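Local coordinates for protein endoglucanase (Ruminococcus champanellensis, PDB 6WQV) that probably hydrolyses internal beta-1,4 linkages of cellulose and related plant polysaccharides as a broad-specificity endoglucanase of glycoside hydrolase family 5, at residues Ser134-Leu139 and Asn189-Asn194; Phe225-Asp230 and Asn234-Asp239. One frame throughout, in Å; residues are numbered along the deposited sequence.

Contact 1 of 2, residues Ser134-Leu139 and Asn189-Asn194; sequences SVNARL and NQTFVN
Thr191 faces helix 129-149 with its hydroxyl and its methyl, and the two branches meet different neighbours there. The hydroxyl lies 2.7 Å from the amide oxygen of Asn136, measured OG1 to OD1, a distance suited to a hydrogen bond. Its single proton, however, also has Ser187 O one turn earlier on its own helix within range, and which acceptor takes it is not settled. Placing OG1 beside the backbone nitrogen (chi1 -64°) brings it within range of both oxygens. The same rotation sets CG2 anti to that nitrogen, 3.7 Å from the backbone O of Asn136.

Asn136 reaches over from the flank of its helix, its side chain running aslant to that of Thr191, so that the end of the amide and not CB makes the close approach. OD1 also lies 3.3 Å from Thr191 CB. At the other end of the amide, ND2 is hydrogen-bonded to Ser187 OG, which would limit rotation of the group and hold OD1 toward Thr191. Where Asn136 faces Thr191 the helix backbones come fairly close, their CA atoms being 6.5 Å apart.

One turn further on, Leu139 adds a looser apolar touch, its CB 4.5 Å from CG2 of Thr191.

Leu139 and Asn136 also lean on Tyr188 of the second helix. These helices follow neighbouring strands 113-117 and 157-160 of the TIM barrel and pack side by side outside it, while Phe192 turns from the contact to rest on Leu208 and Val210 of strand 208-211.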
ATOM      1  N   SER A 134       4.411  22.762  -7.170  1.00 18.14           N
ATOM      2  CA  SER A 134       4.361  21.935  -8.373  1.00 16.70           C
ATOM      3  C   SER A 134       3.803  20.557  -8.059  1.00 16.35           C
ATOM      4  O   SER A 134       2.969  20.024  -8.805  1.00 15.48           O
ATOM      5  CB  SER A 134       5.772  21.819  -8.950  1.00 18.13           C
ATOM      6  OG  SER A 134       5.837  20.938 -10.059  1.00 20.94           O
ATOM      7  N   VAL A 135       4.243  19.965  -6.950  1.00 15.33           N
ATOM      8  CA  VAL A 135       3.792  18.623  -6.602  1.00 13.53           C
ATOM      9  C   VAL A 135       2.314  18.628  -6.245  1.00 13.79           C
ATOM     10  O   VAL A 135       1.558  17.740  -6.659  1.00 14.06           O
ATOM     11  CB  VAL A 135       4.663  18.054  -5.469  1.00 14.85           C
ATOM     12  CG1 VAL A 135       4.103  16.731  -4.994  1.00 15.79           C
ATOM     13  CG2 VAL A 135       6.101  17.897  -5.935  1.00 15.64           C
ATOM     14  N   ASN A 136       1.870  19.621  -5.469  1.00 13.31           N
ATOM     15  CA  ASN A 136       0.453  19.693  -5.132  1.00 13.37           C
ATOM     16  C   ASN A 136      -0.401  19.823  -6.386  1.00 14.52           C
ATOM     17  O   ASN A 136      -1.475  19.213  -6.478  1.00 13.70           O
ATOM     18  CB  ASN A 136       0.193  20.844  -4.159  1.00 13.37           C
ATOM     19  CG  ASN A 136       0.332  20.426  -2.711  1.00 15.92           C
ATOM     20  OD1 ASN A 136      -0.040  19.317  -2.330  1.00 14.69           O
ATOM     21  ND2 ASN A 136       0.860  21.322  -1.889  1.00 17.74           N
ATOM     22  N   ALA A 137       0.057  20.600  -7.370  1.00 14.53           N
ATOM     23  CA  ALA A 137      -0.693  20.727  -8.618  1.00 13.40           C
ATOM     24  C   ALA A 137      -0.773  19.394  -9.360  1.00 14.96           C
ATOM     25  O   ALA A 137      -1.833  19.028  -9.883  1.00 15.39           O
ATOM     26  CB  ALA A 137      -0.056  21.793  -9.510  1.00 13.85           C
ATOM     27  N   ARG A 138       0.339  18.654  -9.421  1.00 12.94           N
ATOM     28  CA  ARG A 138       0.338  17.373 -10.121  1.00 12.45           C
ATOM     29  C   ARG A 138      -0.494  16.345  -9.372  1.00 14.56           C
ATOM     30  O   ARG A 138      -1.257  15.585  -9.986  1.00 12.74           O
ATOM     31  CB  ARG A 138       1.776  16.892 -10.305  1.00 13.21           C
ATOM     32  CG  ARG A 138       1.897  15.556 -11.010  1.00 12.59           C
ATOM     33  CD  ARG A 138       3.277  15.335 -11.588  1.00 13.12           C
ATOM     34  NE  ARG A 138       3.394  13.998 -12.171  1.00 14.22           N
ATOM     35  CZ  ARG A 138       4.336  13.633 -13.030  1.00 15.22           C
ATOM     36  NH1 ARG A 138       5.258  14.498 -13.418  1.00 17.83           N
ATOM     37  NH2 ARG A 138       4.358  12.390 -13.507  1.00 16.21           N
ATOM     38  N   LEU A 139      -0.383  16.316  -8.044  1.00 13.13           N
ATOM     39  CA  LEU A 139      -1.218  15.423  -7.248  1.00 14.01           C
ATOM     40  C   LEU A 139      -2.691  15.668  -7.518  1.00 12.93           C
ATOM     41  O   LEU A 139      -3.476  14.728  -7.674  1.00 13.93           O
ATOM     42  CB  LEU A 139      -0.940  15.659  -5.768  1.00 17.28           C
ATOM     43  CG  LEU A 139       0.183  14.863  -5.121  1.00 18.32           C
ATOM     44  CD1 LEU A 139       0.432  15.411  -3.732  1.00 20.44           C
ATOM     45  CD2 LEU A 139      -0.184  13.393  -5.079  1.00 15.27           C
ATOM     46  N   ASN A 189      -0.878  15.160   1.632  1.00 10.71           N
ATOM     47  CA  ASN A 189      -2.020  14.354   2.054  1.00 11.46           C
ATOM     48  C   ASN A 189      -3.296  15.191   2.087  1.00 11.67           C
ATOM     49  O   ASN A 189      -4.375  14.705   1.715  1.00 12.18           O
ATOM     50  CB  ASN A 189      -1.767  13.721   3.424  1.00 11.11           C
ATOM     51  CG  ASN A 189      -0.921  12.473   3.346  1.00 11.27           C
ATOM     52  OD1 ASN A 189      -0.956  11.753   2.350  1.00 12.39           O
ATOM     53  ND2 ASN A 189      -0.160  12.208   4.401  1.00 12.22           N
ATOM     54  N   GLN A 190      -3.196  16.447   2.540  1.00 11.67           N
ATOM     55  CA  GLN A 190      -4.367  17.319   2.577  1.00 13.21           C
ATOM     56  C   GLN A 190      -4.893  17.580   1.170  1.00 11.52           C
ATOM     57  O   GLN A 190      -6.108  17.550   0.930  1.00 11.73           O
ATOM     58  CB  GLN A 190      -4.026  18.635   3.274  1.00 12.55           C
ATOM     59  CG  GLN A 190      -5.217  19.555   3.424  1.00 13.86           C
ATOM     60  CD  GLN A 190      -6.256  19.000   4.381  1.00 12.78           C
ATOM     61  OE1 GLN A 190      -6.050  18.978   5.595  1.00 16.69           O
ATOM     62  NE2 GLN A 190      -7.378  18.534   3.833  1.00 15.56           N
ATOM     63  N   THR A 191      -3.993  17.824   0.217  1.00 11.60           N
ATOM     64  CA  THR A 191      -4.418  18.025  -1.165  1.00 11.21           C
ATOM     65  C   THR A 191      -5.146  16.800  -1.696  1.00 12.12           C
ATOM     66  O   THR A 191      -6.193  16.915  -2.340  1.00 13.74           O
ATOM     67  CB  THR A 191      -3.202  18.341  -2.034  1.00 13.27           C
ATOM     68  OG1 THR A 191      -2.640  19.587  -1.606  1.00 13.83           O
ATOM     69  CG2 THR A 191      -3.587  18.434  -3.496  1.00 14.56           C
ATOM     70  N   PHE A 192      -4.587  15.612  -1.454  1.00 11.59           N
ATOM     71  CA  PHE A 192      -5.228  14.383  -1.909  1.00 11.70           C
ATOM     72  C   PHE A 192      -6.661  14.285  -1.402  1.00  9.96           C
ATOM     73  O   PHE A 192      -7.591  14.008  -2.169  1.00 10.82           O
ATOM     74  CB  PHE A 192      -4.381  13.185  -1.452  1.00 11.25           C
ATOM     75  CG  PHE A 192      -5.138  11.884  -1.368  1.00  9.78           C
ATOM     76  CD1 PHE A 192      -5.626  11.262  -2.507  1.00 10.47           C
ATOM     77  CD2 PHE A 192      -5.341  11.274  -0.140  1.00 10.26           C
ATOM     78  CE1 PHE A 192      -6.319  10.051  -2.412  1.00 10.72           C
ATOM     79  CE2 PHE A 192      -6.027  10.074  -0.036  1.00 10.86           C
ATOM     80  CZ  PHE A 192      -6.516   9.464  -1.173  1.00 11.24           C
ATOM     81  N   VAL A 193      -6.863  14.506  -0.107  1.00 11.14           N
ATOM     82  CA  VAL A 193      -8.207  14.390   0.454  1.00 12.21           C
ATOM     83  C   VAL A 193      -9.137  15.415  -0.188  1.00 12.92           C
ATOM     84  O   VAL A 193     -10.246  15.086  -0.622  1.00 12.53           O
ATOM     85  CB  VAL A 193      -8.162  14.516   1.984  1.00 12.56           C
ATOM     86  CG1 VAL A 193      -9.560  14.620   2.558  1.00 13.78           C
ATOM     87  CG2 VAL A 193      -7.426  13.331   2.589  1.00 11.42           C
ATOM     88  N   ASN A 194      -8.686  16.669  -0.278  1.00 12.29           N
ATOM     89  CA  ASN A 194      -9.532  17.700  -0.881  1.00 12.89           C
ATOM     90  C   ASN A 194      -9.889  17.347  -2.318  1.00 13.27           C
ATOM     91  O   ASN A 194     -11.025  17.575  -2.761  1.00 12.93           O
ATOM     92  CB  ASN A 194      -8.819  19.054  -0.860  1.00 14.02           C
ATOM     93  CG  ASN A 194      -8.634  19.611   0.542  1.00 16.74           C
ATOM     94  OD1 ASN A 194      -9.313  19.212   1.484  1.00 20.23           O
ATOM     95  ND2 ASN A 194      -7.703  20.550   0.676  1.00 19.23           N
TER

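Contact 2 of 2, residues Phe225-Asp230 and Asn234-Asp239; sequences FVLPTD and NKLIVD
Leu236, on the barrel strand 236-241, projects against the extended loop segment 225-230 and touches it all along its length. At the root, CB lies 4.2 Å from CD1 of Leu227. One bond out, CG is 3.6 Å from the carboxylate oxygen OD2 of Asp230. Here the branches part: CD1 runs up against the backbone, 3.4 Å from Pro228 O, and also reaches CG of Leu227 at 4.0 Å and the proline ring, whereas CD2 turns to Asp230, at 3.4 Å from OD2. With CG set anti to its carbonyl carbon (chi1 -59°), Leu236 points one methyl at Pro228 and the other at the carboxylate of Asp230.

Two residues along the strand, Val238 carries the apolar strip onward. Its CG2 sits 3.8 Å from Phe225 CZ, approaching the ring obliquely, and also touches CD1 of Leu227; Phe277 of helix 263-278 packs on both Val238 and Phe225.

At the other end the link is polar but indirect. A water gives a proton to Asp230 OD2, 2.7 Å away, and accepts one from Lys235 N at 2.9 Å. Asp230 OD1 forms a salt bridge with Arg197 of helix 179-197.

The loop thus lies over the outer side of a barrel strand by side-chain packing and a water bridge rather than by strand pairing, and the Arg197 salt bridge would help offset the cost of holding a carboxylate against leucine methyls.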
ATOM      1  N   PHE A 225       3.320  14.316  12.083  1.00 13.81           N
ATOM      2  CA  PHE A 225       2.212  13.973  11.208  1.00 13.14           C
ATOM      3  C   PHE A 225       0.933  14.689  11.636  1.00 12.12           C
ATOM      4  O   PHE A 225       0.608  14.758  12.819  1.00 16.06           O
ATOM      5  CB  PHE A 225       1.987  12.453  11.249  1.00 13.79           C
ATOM      6  CG  PHE A 225       0.828  11.976  10.407  1.00 12.77           C
ATOM      7  CD1 PHE A 225       0.984  11.748   9.053  1.00 12.24           C
ATOM      8  CD2 PHE A 225      -0.413  11.738  10.982  1.00 11.75           C
ATOM      9  CE1 PHE A 225      -0.077  11.314   8.282  1.00 11.22           C
ATOM     10  CE2 PHE A 225      -1.473  11.304  10.213  1.00 13.35           C
ATOM     11  CZ  PHE A 225      -1.306  11.099   8.864  1.00 12.82           C
ATOM     12  N   VAL A 226       0.202  15.206  10.648  1.00 13.81           N
ATOM     13  CA  VAL A 226      -1.106  15.825  10.850  1.00 15.24           C
ATOM     14  C   VAL A 226      -2.106  15.093   9.957  1.00 15.08           C
ATOM     15  O   VAL A 226      -1.942  15.061   8.734  1.00 14.76           O
ATOM     16  CB  VAL A 226      -1.075  17.324  10.501  1.00 15.79           C
ATOM     17  CG1 VAL A 226      -2.474  17.933  10.573  1.00 17.49           C
ATOM     18  CG2 VAL A 226      -0.126  18.088  11.417  1.00 16.88           C
ATOM     19  N   LEU A 227      -3.137  14.512  10.559  1.00 14.50           N
ATOM     20  CA  LEU A 227      -4.183  13.893   9.747  1.00 14.54           C
ATOM     21  C   LEU A 227      -4.929  14.988   8.991  1.00 13.49           C
ATOM     22  O   LEU A 227      -5.300  16.003   9.597  1.00 14.68           O
ATOM     23  CB  LEU A 227      -5.153  13.122  10.634  1.00 16.15           C
ATOM     24  CG  LEU A 227      -6.071  12.110   9.945  1.00 16.22           C
ATOM     25  CD1 LEU A 227      -5.303  10.918   9.417  1.00 16.51           C
ATOM     26  CD2 LEU A 227      -7.172  11.691  10.926  1.00 19.31           C
ATOM     27  N   PRO A 228      -5.161  14.832   7.685  1.00 12.97           N
ATOM     28  CA  PRO A 228      -5.878  15.876   6.938  1.00 13.63           C
ATOM     29  C   PRO A 228      -7.230  16.204   7.554  1.00 15.52           C
ATOM     30  O   PRO A 228      -7.896  15.346   8.140  1.00 15.19           O
ATOM     31  CB  PRO A 228      -6.057  15.263   5.543  1.00 14.67           C
ATOM     32  CG  PRO A 228      -4.986  14.285   5.417  1.00 14.44           C
ATOM     33  CD  PRO A 228      -4.694  13.753   6.800  1.00 12.11           C
ATOM     34  N   THR A 229      -7.626  17.467   7.421  1.00 15.62           N
ATOM     35  CA  THR A 229      -8.998  17.866   7.701  1.00 15.88           C
ATOM     36  C   THR A 229      -9.896  17.346   6.587  1.00 16.16           C
ATOM     37  O   THR A 229      -9.560  17.438   5.405  1.00 18.18           O
ATOM     38  CB  THR A 229      -9.074  19.391   7.763  1.00 17.31           C
ATOM     39  OG1 THR A 229      -8.247  19.867   8.833  1.00 20.71           O
ATOM     40  CG2 THR A 229     -10.505  19.885   7.996  1.00 19.37           C
ATOM     41  N   ASP A 230     -11.030  16.766   6.969  1.00 15.10           N
ATOM     42  CA  ASP A 230     -11.935  16.119   6.032  1.00 16.61           C
ATOM     43  C   ASP A 230     -13.285  16.821   6.059  1.00 16.13           C
ATOM     44  O   ASP A 230     -13.608  17.577   6.979  1.00 17.54           O
ATOM     45  CB  ASP A 230     -12.083  14.615   6.364  1.00 16.99           C
ATOM     46  CG  ASP A 230     -12.418  13.748   5.144  1.00 14.51           C
ATOM     47  OD1 ASP A 230     -12.774  14.276   4.065  1.00 13.81           O
ATOM     48  OD2 ASP A 230     -12.321  12.507   5.271  1.00 15.26           O
ATOM     49  N   ASN A 234     -14.640  10.592  10.227  1.00 15.74           N
ATOM     50  CA  ASN A 234     -14.251   9.201  10.478  1.00 14.40           C
ATOM     51  C   ASN A 234     -14.099   8.382   9.201  1.00 16.13           C
ATOM     52  O   ASN A 234     -14.537   7.233   9.133  1.00 17.19           O
ATOM     53  CB  ASN A 234     -15.248   8.540  11.427  1.00 18.18           C
ATOM     54  CG  ASN A 234     -15.263   9.188  12.785  1.00 21.44           C
ATOM     55  OD1 ASN A 234     -14.218   9.363  13.399  1.00 21.73           O
ATOM     56  ND2 ASN A 234     -16.448   9.578  13.252  1.00 24.81           N
ATOM     57  N   LYS A 235     -13.432   8.950   8.195  1.00 13.10           N
ATOM     58  CA  LYS A 235     -13.228   8.252   6.931  1.00 13.56           C
ATOM     59  C   LYS A 235     -11.761   8.087   6.545  1.00 14.34           C
ATOM     60  O   LYS A 235     -11.483   7.598   5.444  1.00 15.48           O
ATOM     61  CB  LYS A 235     -13.971   8.970   5.792  1.00 13.65           C
ATOM     62  CG  LYS A 235     -15.481   9.026   5.930  1.00 16.07           C
ATOM     63  CD  LYS A 235     -16.150   7.683   5.677  1.00 17.36           C
ATOM     64  CE  LYS A 235     -17.660   7.839   5.627  1.00 19.09           C
ATOM     65  NZ  LYS A 235     -18.314   6.615   5.093  1.00 18.43           N
ATOM     66  N   LEU A 236     -10.819   8.468   7.403  1.00 14.04           N
ATOM     67  CA  LEU A 236      -9.403   8.442   7.065  1.00 12.79           C
ATOM     68  C   LEU A 236      -8.660   7.374   7.860  1.00 11.51           C
ATOM     69  O   LEU A 236      -8.912   7.176   9.053  1.00 15.10           O
ATOM     70  CB  LEU A 236      -8.746   9.804   7.313  1.00 14.07           C
ATOM     71  CG  LEU A 236      -9.357  10.968   6.535  1.00 14.79           C
ATOM     72  CD1 LEU A 236      -8.593  12.265   6.831  1.00 15.70           C
ATOM     73  CD2 LEU A 236      -9.390  10.713   5.044  1.00 15.88           C
ATOM     74  N   ILE A 237      -7.721   6.718   7.178  1.00 10.91           N
ATOM     75  CA  ILE A 237      -6.907   5.643   7.727  1.00 12.06           C
ATOM     76  C   ILE A 237      -5.443   5.941   7.434  1.00 10.21           C
ATOM     77  O   ILE A 237      -5.093   6.311   6.309  1.00 13.05           O
ATOM     78  CB  ILE A 237      -7.288   4.303   7.068  1.00 12.15           C
ATOM     79  CG1 ILE A 237      -8.775   4.004   7.242  1.00 13.34           C
ATOM     80  CG2 ILE A 237      -6.432   3.161   7.612  1.00 11.99           C
ATOM     81  CD1 ILE A 237      -9.302   2.990   6.228  1.00 14.54           C
ATOM     82  N   VAL A 238      -4.585   5.732   8.419  1.00 11.32           N
ATOM     83  CA  VAL A 238      -3.145   5.859   8.214  1.00 11.41           C
ATOM     84  C   VAL A 238      -2.576   4.517   7.771  1.00 11.64           C
ATOM     85  O   VAL A 238      -2.930   3.462   8.322  1.00 11.75           O
ATOM     86  CB  VAL A 238      -2.449   6.364   9.490  1.00 11.89           C
ATOM     87  CG1 VAL A 238      -0.931   6.323   9.319  1.00 13.28           C
ATOM     88  CG2 VAL A 238      -2.922   7.780   9.824  1.00 13.03           C
ATOM     89  N   ASP A 239      -1.681   4.552   6.787  1.00 11.78           N
ATOM     90  CA  ASP A 239      -0.979   3.362   6.318  1.00 11.76           C
ATOM     91  C   ASP A 239       0.454   3.383   6.836  1.00 12.53           C
ATOM     92  O   ASP A 239       1.218   4.313   6.544  1.00 12.40           O
ATOM     93  CB  ASP A 239      -0.970   3.253   4.792  1.00 11.08           C
ATOM     94  CG  ASP A 239      -0.369   1.928   4.291  1.00 11.80           C
ATOM     95  OD1 ASP A 239       0.178   1.154   5.106  1.00 14.56           O
ATOM     96  OD2 ASP A 239      -0.440   1.664   3.073  1.00 15.49           O
TER
HETATM   97  O   HOH W   1     -12.695  11.731   7.833  1.00 13.54           O

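Overall arrangement
Contact 1 lies in the helical layer of the TIM barrel, contact 2 where a loop packs on the outer face of a barrel strand; both are only partly buried, their centres 14 Å apart. Contact 1 joins two helices at a polar point, through hydroxyl and amide groups with little apolar packing; contact 2, somewhat nearer the centre of the chain, buries more surface and is mainly aliphatic and aromatic, with water and charge at one end. Helix 179-197 ties them together: while Thr191 faces the preceding helix, its neighbour Gln190 probably accepts a hydrogen bond at OE1 from Thr229 N (2.8 Å), and Val193 packs on Asp230. One helix therefore meets helix 129-149 and the loop 225-230.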